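Local coordinates for protein cytochrome c (Chlorobaculum tepidum, PDB 3A9F) that probably carries electrons through its single heme c, as the C-terminal electron carrier domain of the photosynthetic reaction-centre cytochrome cz, at residues A[20-25]-A[84-89]. Sequence-based numbering, arbitrary orientation.
Sequences PAPAGF and IGIWLH
Ile86 pushes its two branches into the bend formed by Ala21, Pro22 and Phe25. Its CG2 methyl sits over one face of the Phe25 ring, 3.8 Å from the centroid and displaced toward the rim near CE2, a CH-pi contact. The same methyl also meets Ala21 CB at 3.5 Å, fitting into the corner that the alanine methyl makes with the ring. The longer branch extends to Pro22, where Ile86 CD1 lies 4.0 Å from CD of the proline ring and at a similar distance from Phe25 CE1. Phe25 extends its ring toward helix 78-91 because chi1 (-177°) sets CG opposite the backbone N. A type II turn, closed by the hydrogen bond from Phe25 N to Pro22 O (2.9 Å), reverses the chain beyond the isoleucine and brings Phe25 back beside Ala21 and Pro22. Were the ring cut back to an alanine, CG2 of Ile86 would probably lose its aromatic face and a gap would be likely to open beside the helix. Farther out, Phe27 meets the Phe25 ring edge-to-face. Ile84 and Leu88 touch the heme, whereas the Ile86 side chain lies about 12 Å from it. Apolar fit, not directed bonds, joins the two segments; Ala21 N adds a hydrogen bond to Glu90.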
ATOM      1  N   PRO A  20       0.419   6.182  12.046  1.00 21.46           N
ATOM      2  CA  PRO A  20      -0.293   7.323  11.492  1.00 21.04           C
ATOM      3  C   PRO A  20       0.603   8.157  10.562  1.00 20.21           C
ATOM      4  O   PRO A  20       1.812   8.324  10.831  1.00 20.08           O
ATOM      5  CB  PRO A  20      -0.681   8.110  12.749  1.00 21.87           C
ATOM      6  CG  PRO A  20      -0.823   7.041  13.782  1.00 23.44           C
ATOM      7  CD  PRO A  20       0.324   6.138  13.515  1.00 22.86           C
ATOM      8  N   ALA A  21       0.007   8.684   9.495  1.00 19.17           N
ATOM      9  CA  ALA A  21       0.708   9.532   8.533  1.00 18.16           C
ATOM     10  C   ALA A  21       1.361  10.730   9.211  1.00 17.63           C
ATOM     11  O   ALA A  21       0.841  11.234  10.208  1.00 17.93           O
ATOM     12  CB  ALA A  21      -0.250  10.018   7.471  1.00 18.33           C
ATOM     13  N   PRO A  22       2.479  11.223   8.655  1.00 17.00           N
ATOM     14  CA  PRO A  22       3.016  12.504   9.153  1.00 17.11           C
ATOM     15  C   PRO A  22       1.971  13.605   9.000  1.00 17.46           C
ATOM     16  O   PRO A  22       1.184  13.603   8.040  1.00 18.72           O
ATOM     17  CB  PRO A  22       4.231  12.759   8.242  1.00 18.29           C
ATOM     18  CG  PRO A  22       4.018  11.874   7.042  1.00 18.76           C
ATOM     19  CD  PRO A  22       3.239  10.689   7.505  1.00 17.13           C
ATOM     20  N   ALA A  23       1.952  14.524   9.962  1.00 17.62           N
ATOM     21  CA  ALA A  23       1.040  15.655   9.868  1.00 18.89           C
ATOM     22  C   ALA A  23       1.303  16.367   8.558  1.00 20.65           C
ATOM     23  O   ALA A  23       2.455  16.678   8.235  1.00 23.54           O
ATOM     24  CB  ALA A  23       1.245  16.620  11.037  1.00 18.78           C
ATOM     25  N   GLY A  24       0.239  16.613   7.802  1.00 22.15           N
ATOM     26  CA  GLY A  24       0.390  17.275   6.517  1.00 23.68           C
ATOM     27  C   GLY A  24       0.719  16.370   5.334  1.00 23.46           C
ATOM     28  O   GLY A  24       1.001  16.856   4.231  1.00 25.48           O
ATOM     29  N   PHE A  25       0.693  15.054   5.543  1.00 21.66           N
ATOM     30  CA  PHE A  25       0.947  14.075   4.478  1.00 20.80           C
ATOM     31  C   PHE A  25       0.116  14.386   3.248  1.00 20.95           C
ATOM     32  O   PHE A  25      -1.082  14.682   3.352  1.00 21.66           O
ATOM     33  CB  PHE A  25       0.598  12.695   5.032  1.00 19.82           C
ATOM     34  CG  PHE A  25       0.865  11.533   4.089  1.00 18.92           C
ATOM     35  CD1 PHE A  25       2.143  11.017   3.904  1.00 20.59           C
ATOM     36  CD2 PHE A  25      -0.194  10.904   3.452  1.00 19.32           C
ATOM     37  CE1 PHE A  25       2.338   9.926   3.034  1.00 21.35           C
ATOM     38  CE2 PHE A  25       0.005   9.811   2.623  1.00 21.09           C
ATOM     39  CZ  PHE A  25       1.267   9.329   2.430  1.00 21.87           C
ATOM     40  N   ILE A  84       2.881   4.093   0.182  1.00 14.71           N
ATOM     41  CA  ILE A  84       1.793   3.247  -0.260  1.00 15.22           C
ATOM     42  C   ILE A  84       1.064   2.654   0.934  1.00 15.96           C
ATOM     43  O   ILE A  84      -0.167   2.643   0.963  1.00 16.38           O
ATOM     44  CB  ILE A  84       2.332   2.143  -1.205  1.00 15.28           C
ATOM     45  CG1 ILE A  84       2.750   2.774  -2.534  1.00 16.59           C
ATOM     46  CG2 ILE A  84       1.278   1.021  -1.406  1.00 16.31           C
ATOM     47  CD1 ILE A  84       3.607   1.862  -3.416  1.00 18.25           C
ATOM     48  N   GLY A  85       1.810   2.179   1.925  1.00 16.17           N
ATOM     49  CA  GLY A  85       1.176   1.622   3.125  1.00 17.11           C
ATOM     50  C   GLY A  85       0.310   2.633   3.857  1.00 17.41           C
ATOM     51  O   GLY A  85      -0.788   2.312   4.303  1.00 18.27           O
ATOM     52  N   ILE A  86       0.814   3.858   3.988  1.00 17.07           N
ATOM     53  CA  ILE A  86       0.033   4.900   4.647  1.00 17.71           C
ATOM     54  C   ILE A  86      -1.271   5.151   3.893  1.00 17.76           C
ATOM     55  O   ILE A  86      -2.339   5.187   4.495  1.00 18.80           O
ATOM     56  CB  ILE A  86       0.846   6.197   4.769  1.00 17.52           C
ATOM     57  CG1 ILE A  86       1.969   6.019   5.803  1.00 18.74           C
ATOM     58  CG2 ILE A  86      -0.082   7.373   5.152  1.00 19.45           C
ATOM     59  CD1 ILE A  86       3.075   7.084   5.695  1.00 19.79           C
ATOM     60  N   TRP A  87      -1.198   5.304   2.575  1.00 17.79           N
ATOM     61  CA  TRP A  87      -2.413   5.602   1.817  1.00 18.22           C
ATOM     62  C   TRP A  87      -3.390   4.429   1.883  1.00 18.41           C
ATOM     63  O   TRP A  87      -4.588   4.627   2.119  1.00 19.58           O
ATOM     64  CB  TRP A  87      -2.109   5.974   0.354  1.00 18.63           C
ATOM     65  CG  TRP A  87      -3.331   6.504  -0.325  1.00 19.54           C
ATOM     66  CD1 TRP A  87      -3.740   7.808  -0.361  1.00 20.86           C
ATOM     67  CD2 TRP A  87      -4.341   5.746  -0.987  1.00 21.65           C
ATOM     68  NE1 TRP A  87      -4.934   7.912  -1.028  1.00 22.75           N
ATOM     69  CE2 TRP A  87      -5.330   6.661  -1.420  1.00 23.16           C
ATOM     70  CE3 TRP A  87      -4.501   4.382  -1.278  1.00 22.76           C
ATOM     71  CZ2 TRP A  87      -6.467   6.256  -2.129  1.00 25.96           C
ATOM     72  CZ3 TRP A  87      -5.631   3.978  -1.981  1.00 25.78           C
ATOM     73  CH2 TRP A  87      -6.603   4.916  -2.396  1.00 26.92           C
ATOM     74  N   LEU A  88      -2.903   3.206   1.670  1.00 18.62           N
ATOM     75  CA  LEU A  88      -3.815   2.063   1.722  1.00 19.44           C
ATOM     76  C   LEU A  88      -4.443   1.929   3.113  1.00 20.17           C
ATOM     77  O   LEU A  88      -5.652   1.660   3.230  1.00 21.06           O
ATOM     78  CB  LEU A  88      -3.099   0.776   1.361  1.00 19.56           C
ATOM     79  CG  LEU A  88      -2.690   0.649  -0.098  1.00 19.25           C
ATOM     80  CD1 LEU A  88      -1.716  -0.528  -0.236  1.00 20.28           C
ATOM     81  CD2 LEU A  88      -3.919   0.490  -1.013  1.00 20.08           C
ATOM     82  N   HIS A  89      -3.638   2.132   4.159  1.00 20.49           N
ATOM     83  CA  HIS A  89      -4.147   1.998   5.517  1.00 21.47           C
ATOM     84  C   HIS A  89      -5.228   3.047   5.815  1.00 21.76           C
ATOM     85  O   HIS A  89      -6.273   2.727   6.402  1.00 23.27           O
ATOM     86  CB  HIS A  89      -2.996   2.087   6.524  1.00 21.97           C
ATOM     87  CG  HIS A  89      -3.446   2.009   7.943  1.00 24.74           C
ATOM     88  ND1 HIS A  89      -3.143   2.981   8.867  1.00 26.39           N
ATOM     89  CD2 HIS A  89      -4.204   1.092   8.588  1.00 28.56           C
ATOM     90  CE1 HIS A  89      -3.689   2.660  10.027  1.00 27.29           C
ATOM     91  NE2 HIS A  89      -4.335   1.517   9.886  1.00 29.68           N
TER